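Local coordinates for protein exotoxin type A (Streptococcus pyogenes phage T12, PDB 1FNU) that acts as a secreted bacterial superantigen, the scarlet fever toxin, and probably links MHC class II molecules to T-cell receptors as related toxins do, at residues V121-G125 against I126-S130; G102-H106 against E107-L111. All coordinates share one frame; numbering follows the deposited sequence.

Both contacts are tight local turns of the backbone, and both use strand 110-123. Contact 2 comes first along the chain: it is the turn that takes the chain out of strand 96-105, in the sheet of the OB-fold half, and into the start of strand 110-123, in the sheet of the beta-grasp half. Contact 1 lies at the far end of the same strand, where a hairpin returns it into strand 126-135, an outermost strand of that sheet within the chain. Their centres are 32 Å apart and their nearest atoms about 19 Å apart, so they do not touch. One turn joins the two halves of the toxin; the other closes a surface hairpin.

Contact 1 of 2, residues V121-G125 against I126-S130; sequences VSIDG and IQSLS
The flat carbonyl groups of I123 and I126 face each other's N-H at the tip of a beta hairpin in the beta-grasp domain, and neither is met on a lone pair. I123 N lies above the carbonyl plane of I126, 40° out of it, at 2.8 Å from I126 O. In return I126 N stands 60° out of the plane of the I123 carbonyl, 3.1 Å from I123 O. Between them D124 and G125 make a type I' turn, both with positive phi; D124 OD2 is hydrogen-bonded to T220 OG1, outside the turn. The CA of S122 adds a CA-H...O contact to I126 O.

Further down, S128 and L129 together face V121, a classic beta bulge. L129 O takes V121 N at 2.8 Å, almost straight down its C=O bond. The reverse bond, L129 N to V121 O, is weak at 3.4 Å, and the same oxygen also meets Q127 CA at 3.2 Å.

V121, I123, I126 and L129 put their side chains on one face of the sheet, where V121 also packs on V216. I123 holds CG1 anti to its carbonyl carbon (chi1 -53°), which brings CD1 up to S128 OG at 3.4 Å; the same OG makes a weak hydrogen bond to I126 O. V121 and L129 run side by side, their methyls CG2 and CD1 pressed to a tight 3.3 Å.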
ATOM      1  N   VAL A 121     -23.890 -30.815 -12.501  1.00 35.67           N
ATOM      2  CA  VAL A 121     -24.169 -29.481 -12.975  1.00 35.60           C
ATOM      3  C   VAL A 121     -25.552 -29.318 -13.599  1.00 35.79           C
ATOM      4  O   VAL A 121     -25.944 -30.101 -14.472  1.00 35.76           O
ATOM      5  CB  VAL A 121     -23.127 -29.023 -14.033  1.00 35.52           C
ATOM      6  CG1 VAL A 121     -23.422 -27.575 -14.446  1.00 35.33           C
ATOM      7  CG2 VAL A 121     -21.690 -29.129 -13.486  1.00 35.30           C
ATOM      8  N   SER A 122     -26.291 -28.301 -13.130  1.00 35.88           N
ATOM      9  CA  SER A 122     -27.601 -27.925 -13.675  1.00 36.00           C
ATOM     10  C   SER A 122     -27.387 -26.584 -14.338  1.00 36.06           C
ATOM     11  O   SER A 122     -26.583 -25.793 -13.866  1.00 36.02           O
ATOM     12  CB  SER A 122     -28.655 -27.684 -12.604  1.00 36.01           C
ATOM     13  OG  SER A 122     -28.908 -28.862 -11.890  1.00 36.26           O
ATOM     14  N   ILE A 123     -28.098 -26.321 -15.430  1.00 36.20           N
ATOM     15  CA  ILE A 123     -28.003 -25.022 -16.125  1.00 36.30           C
ATOM     16  C   ILE A 123     -29.431 -24.673 -16.450  1.00 36.42           C
ATOM     17  O   ILE A 123     -30.094 -25.405 -17.154  1.00 36.43           O
ATOM     18  CB  ILE A 123     -27.317 -25.093 -17.465  1.00 36.31           C
ATOM     19  CG1 ILE A 123     -25.970 -25.763 -17.340  1.00 36.33           C
ATOM     20  CG2 ILE A 123     -27.211 -23.687 -18.042  1.00 36.30           C
ATOM     21  CD1 ILE A 123     -25.314 -25.846 -18.614  1.00 36.38           C
ATOM     22  N   ASP A 124     -29.874 -23.527 -15.973  1.00 36.55           N
ATOM     23  CA  ASP A 124     -31.226 -23.102 -16.164  1.00 36.66           C
ATOM     24  C   ASP A 124     -32.211 -24.226 -15.759  1.00 37.01           C
ATOM     25  O   ASP A 124     -33.204 -24.468 -16.451  1.00 37.10           O
ATOM     26  CB  ASP A 124     -31.447 -22.672 -17.614  1.00 36.29           C
ATOM     27  CG  ASP A 124     -30.584 -21.454 -18.009  1.00 36.09           C
ATOM     28  OD1 ASP A 124     -30.489 -20.495 -17.217  1.00 35.67           O
ATOM     29  OD2 ASP A 124     -30.009 -21.493 -19.122  1.00 35.86           O
ATOM     30  N   GLY A 125     -31.947 -24.929 -14.663  1.00 37.21           N
ATOM     31  CA  GLY A 125     -32.912 -25.929 -14.256  1.00 37.50           C
ATOM     32  C   GLY A 125     -32.718 -27.325 -14.776  1.00 37.76           C
ATOM     33  O   GLY A 125     -33.272 -28.240 -14.182  1.00 37.81           O
ATOM     34  N   ILE A 126     -31.962 -27.538 -15.861  1.00 38.06           N
ATOM     35  CA  ILE A 126     -31.785 -28.922 -16.279  1.00 38.26           C
ATOM     36  C   ILE A 126     -30.361 -29.360 -16.020  1.00 38.45           C
ATOM     37  O   ILE A 126     -29.414 -28.629 -16.350  1.00 38.43           O
ATOM     38  CB  ILE A 126     -32.058 -29.179 -17.770  1.00 38.28           C
ATOM     39  CG1 ILE A 126     -30.809 -28.905 -18.593  1.00 38.32           C
ATOM     40  CG2 ILE A 126     -33.217 -28.339 -18.237  1.00 38.32           C
ATOM     41  CD1 ILE A 126     -30.858 -29.405 -20.024  1.00 38.40           C
ATOM     42  N   GLN A 127     -30.208 -30.555 -15.430  1.00 38.59           N
ATOM     43  CA  GLN A 127     -28.885 -31.101 -15.197  1.00 38.69           C
ATOM     44  C   GLN A 127     -28.287 -31.613 -16.479  1.00 38.65           C
ATOM     45  O   GLN A 127     -28.418 -32.793 -16.848  1.00 38.74           O
ATOM     46  CB  GLN A 127     -28.920 -32.263 -14.237  1.00 39.00           C
ATOM     47  CG  GLN A 127     -27.579 -32.969 -14.176  1.00 39.27           C
ATOM     48  CD  GLN A 127     -27.582 -33.996 -13.099  1.00 39.50           C
ATOM     49  OE1 GLN A 127     -27.796 -33.651 -11.935  1.00 39.74           O
ATOM     50  NE2 GLN A 127     -27.369 -35.271 -13.456  1.00 39.68           N
ATOM     51  N   SER A 128     -27.556 -30.759 -17.140  1.00 38.45           N
ATOM     52  CA  SER A 128     -27.019 -31.182 -18.388  1.00 38.28           C
ATOM     53  C   SER A 128     -25.664 -31.802 -18.377  1.00 38.07           C
ATOM     54  O   SER A 128     -25.205 -32.214 -19.449  1.00 38.19           O
ATOM     55  CB  SER A 128     -27.047 -30.001 -19.350  1.00 38.36           C
ATOM     56  OG  SER A 128     -26.966 -28.807 -18.592  1.00 38.53           O
ATOM     57  N   LEU A 129     -24.973 -31.826 -17.239  1.00 37.73           N
ATOM     58  CA  LEU A 129     -23.653 -32.472 -17.224  1.00 37.36           C
ATOM     59  C   LEU A 129     -23.081 -32.848 -15.888  1.00 36.95           C
ATOM     60  O   LEU A 129     -23.365 -32.241 -14.844  1.00 36.97           O
ATOM     61  CB  LEU A 129     -22.545 -31.669 -17.957  1.00 37.53           C
ATOM     62  CG  LEU A 129     -21.497 -30.687 -17.356  1.00 37.68           C
ATOM     63  CD1 LEU A 129     -20.999 -31.159 -15.985  1.00 37.66           C
ATOM     64  CD2 LEU A 129     -20.252 -30.556 -18.294  1.00 37.62           C
ATOM     65  N   SER A 130     -22.264 -33.882 -15.977  1.00 36.44           N
ATOM     66  CA  SER A 130     -21.535 -34.410 -14.863  1.00 35.95           C
ATOM     67  C   SER A 130     -20.140 -34.604 -15.342  1.00 35.59           C
ATOM     68  O   SER A 130     -19.927 -34.976 -16.495  1.00 35.49           O
ATOM     69  CB  SER A 130     -22.067 -35.766 -14.401  1.00 35.92           C
ATOM     70  OG  SER A 130     -23.270 -35.598 -13.704  1.00 35.88           O
TER

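Contact 2 of 2, residues G102-H106 against E107-L111; sequences GVTNH and EGNHL
T104 and N109 share one ordered water, gripped by three groups at the junction where the OB-fold half of the toxin passes into its beta-grasp half through a type II beta turn, H106 to N109. T104 OG1 is 2.5 Å from this water. The backbone N105 O is its second partner, at 2.6 Å. From the far limb of the turn the amide of N109 supplies the third bond, with ND2 donating to the water across 2.9 Å. The T104 and N109 side chains cross at about a right angle, and T104 OG1 and N109 ND2 stay 4.1 Å apart, so the water does the bridging.

T104 places its hydroxyl between its own N and carbonyl carbon (chi1 60°), which leaves OG1 within bonding distance of the water. N109 CB lies 3.5 Å from N105 O, and with CG anti to the backbone N (chi1 -174°) the amide reaches the water. Its other amide atom, OD1, accepts from M139 N, so both ends of this buried amide are held and its rotation is fixed.

G108 takes the positive phi that a type II turn needs in its third position, and G108 O accepts from K138 NZ. The H106 side chain packs on E33, N34 and D77 of the OB-fold sheet. Closing the turn is a single backbone bond, N109 N to H106 O at 3.2 Å, with the donor tilted 29° from the carbonyl plane.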
ATOM      1  N   GLY A 102      -7.381 -22.983   3.112  1.00 19.76           N
ATOM      2  CA  GLY A 102      -6.655 -23.993   2.345  1.00 20.32           C
ATOM      3  C   GLY A 102      -5.684 -24.902   3.105  1.00 20.84           C
ATOM      4  O   GLY A 102      -4.781 -25.458   2.531  1.00 20.63           O
ATOM      5  N   VAL A 103      -5.873 -25.031   4.405  1.00 21.39           N
ATOM      6  CA  VAL A 103      -4.948 -25.791   5.237  1.00 22.13           C
ATOM      7  C   VAL A 103      -5.510 -27.098   5.812  1.00 22.73           C
ATOM      8  O   VAL A 103      -6.570 -27.069   6.428  1.00 22.68           O
ATOM      9  CB  VAL A 103      -4.562 -24.912   6.446  1.00 22.12           C
ATOM     10  CG1 VAL A 103      -3.794 -25.781   7.522  1.00 22.19           C
ATOM     11  CG2 VAL A 103      -3.724 -23.716   5.966  1.00 21.93           C
ATOM     12  N   THR A 104      -4.767 -28.198   5.702  1.00 23.58           N
ATOM     13  CA  THR A 104      -5.237 -29.451   6.261  1.00 24.55           C
ATOM     14  C   THR A 104      -4.075 -30.189   6.873  1.00 25.42           C
ATOM     15  O   THR A 104      -2.975 -30.122   6.366  1.00 25.33           O
ATOM     16  CB  THR A 104      -5.889 -30.329   5.197  1.00 24.43           C
ATOM     17  OG1 THR A 104      -4.933 -30.610   4.183  1.00 24.31           O
ATOM     18  CG2 THR A 104      -7.054 -29.620   4.599  1.00 24.52           C
ATOM     19  N   ASN A 105      -4.286 -30.882   8.001  1.00 26.43           N
ATOM     20  CA  ASN A 105      -3.125 -31.557   8.590  1.00 27.59           C
ATOM     21  C   ASN A 105      -2.518 -32.525   7.601  1.00 28.20           C
ATOM     22  O   ASN A 105      -3.220 -33.140   6.843  1.00 28.40           O
ATOM     23  CB  ASN A 105      -3.485 -32.327   9.883  1.00 27.71           C
ATOM     24  CG  ASN A 105      -4.027 -31.448  10.964  1.00 27.77           C
ATOM     25  OD1 ASN A 105      -3.360 -30.540  11.446  1.00 28.11           O
ATOM     26  ND2 ASN A 105      -5.245 -31.708  11.361  1.00 27.84           N
ATOM     27  N   HIS A 106      -1.207 -32.668   7.577  1.00 29.12           N
ATOM     28  CA  HIS A 106      -0.614 -33.648   6.672  1.00 29.98           C
ATOM     29  C   HIS A 106      -0.794 -35.111   7.159  1.00 30.69           C
ATOM     30  O   HIS A 106      -1.275 -35.959   6.406  1.00 30.70           O
ATOM     31  CB  HIS A 106       0.884 -33.380   6.457  1.00 29.99           C
ATOM     32  CG  HIS A 106       1.497 -34.248   5.404  1.00 30.13           C
ATOM     33  ND1 HIS A 106       2.050 -35.487   5.670  1.00 30.24           N
ATOM     34  CD2 HIS A 106       1.552 -34.103   4.057  1.00 30.16           C
ATOM     35  CE1 HIS A 106       2.418 -36.061   4.535  1.00 30.16           C
ATOM     36  NE2 HIS A 106       2.126 -35.241   3.540  1.00 30.16           N
ATOM     37  N   GLU A 107      -0.415 -35.393   8.418  1.00 31.52           N
ATOM     38  CA  GLU A 107      -0.448 -36.768   9.025  1.00 32.37           C
ATOM     39  C   GLU A 107      -1.647 -37.688   8.719  1.00 32.70           C
ATOM     40  O   GLU A 107      -2.719 -37.436   9.238  1.00 32.78           O
ATOM     41  CB  GLU A 107      -0.345 -36.636  10.567  1.00 32.70           C
ATOM     42  CG  GLU A 107       0.617 -37.642  11.279  1.00 33.31           C
ATOM     43  CD  GLU A 107       0.756 -37.322  12.781  1.00 33.55           C
ATOM     44  OE1 GLU A 107      -0.257 -37.466  13.516  1.00 33.75           O
ATOM     45  OE2 GLU A 107       1.867 -36.897  13.215  1.00 33.89           O
ATOM     46  N   GLY A 108      -1.421 -38.770   7.958  1.00 33.26           N
ATOM     47  CA  GLY A 108      -2.432 -39.760   7.580  1.00 33.88           C
ATOM     48  C   GLY A 108      -3.700 -39.222   6.918  1.00 34.38           C
ATOM     49  O   GLY A 108      -4.802 -39.760   7.095  1.00 34.49           O
ATOM     50  N   ASN A 109      -3.575 -38.146   6.161  1.00 34.81           N
ATOM     51  CA  ASN A 109      -4.769 -37.583   5.543  1.00 35.28           C
ATOM     52  C   ASN A 109      -4.781 -37.906   4.084  1.00 35.70           C
ATOM     53  O   ASN A 109      -5.684 -37.504   3.369  1.00 35.66           O
ATOM     54  CB  ASN A 109      -4.815 -36.082   5.698  1.00 35.09           C
ATOM     55  CG  ASN A 109      -6.089 -35.524   5.208  1.00 35.04           C
ATOM     56  OD1 ASN A 109      -7.163 -35.906   5.683  1.00 34.88           O
ATOM     57  ND2 ASN A 109      -6.010 -34.614   4.253  1.00 34.90           N
ATOM     58  N   HIS A 110      -3.764 -38.668   3.683  1.00 36.28           N
ATOM     59  CA  HIS A 110      -3.558 -39.082   2.323  1.00 36.93           C
ATOM     60  C   HIS A 110      -4.339 -40.392   2.011  1.00 37.27           C
ATOM     61  O   HIS A 110      -4.754 -41.175   2.901  1.00 37.30           O
ATOM     62  CB  HIS A 110      -2.044 -39.217   2.074  1.00 37.09           C
ATOM     63  CG  HIS A 110      -1.661 -39.517   0.658  1.00 37.42           C
ATOM     64  ND1 HIS A 110      -1.310 -38.534  -0.249  1.00 37.61           N
ATOM     65  CD2 HIS A 110      -1.501 -40.698   0.007  1.00 37.53           C
ATOM     66  CE1 HIS A 110      -0.948 -39.097  -1.392  1.00 37.63           C
ATOM     67  NE2 HIS A 110      -1.053 -40.408  -1.262  1.00 37.65           N
ATOM     68  N   LEU A 111      -4.564 -40.571   0.718  1.00 37.63           N
ATOM     69  CA  LEU A 111      -5.313 -41.683   0.164  1.00 37.99           C
ATOM     70  C   LEU A 111      -4.485 -42.398  -0.907  1.00 38.23           C
ATOM     71  O   LEU A 111      -3.897 -41.727  -1.795  1.00 38.31           O
ATOM     72  CB  LEU A 111      -6.597 -41.154  -0.487  1.00 37.88           C
ATOM     73  CG  LEU A 111      -7.851 -40.784   0.297  1.00 37.87           C
ATOM     74  CD1 LEU A 111      -8.786 -40.020  -0.657  1.00 37.76           C
ATOM     75  CD2 LEU A 111      -8.488 -42.023   0.911  1.00 37.63           C
TER
HETATM   76  O   HOH W   1      -3.749 -32.787   4.299  1.00 21.09           O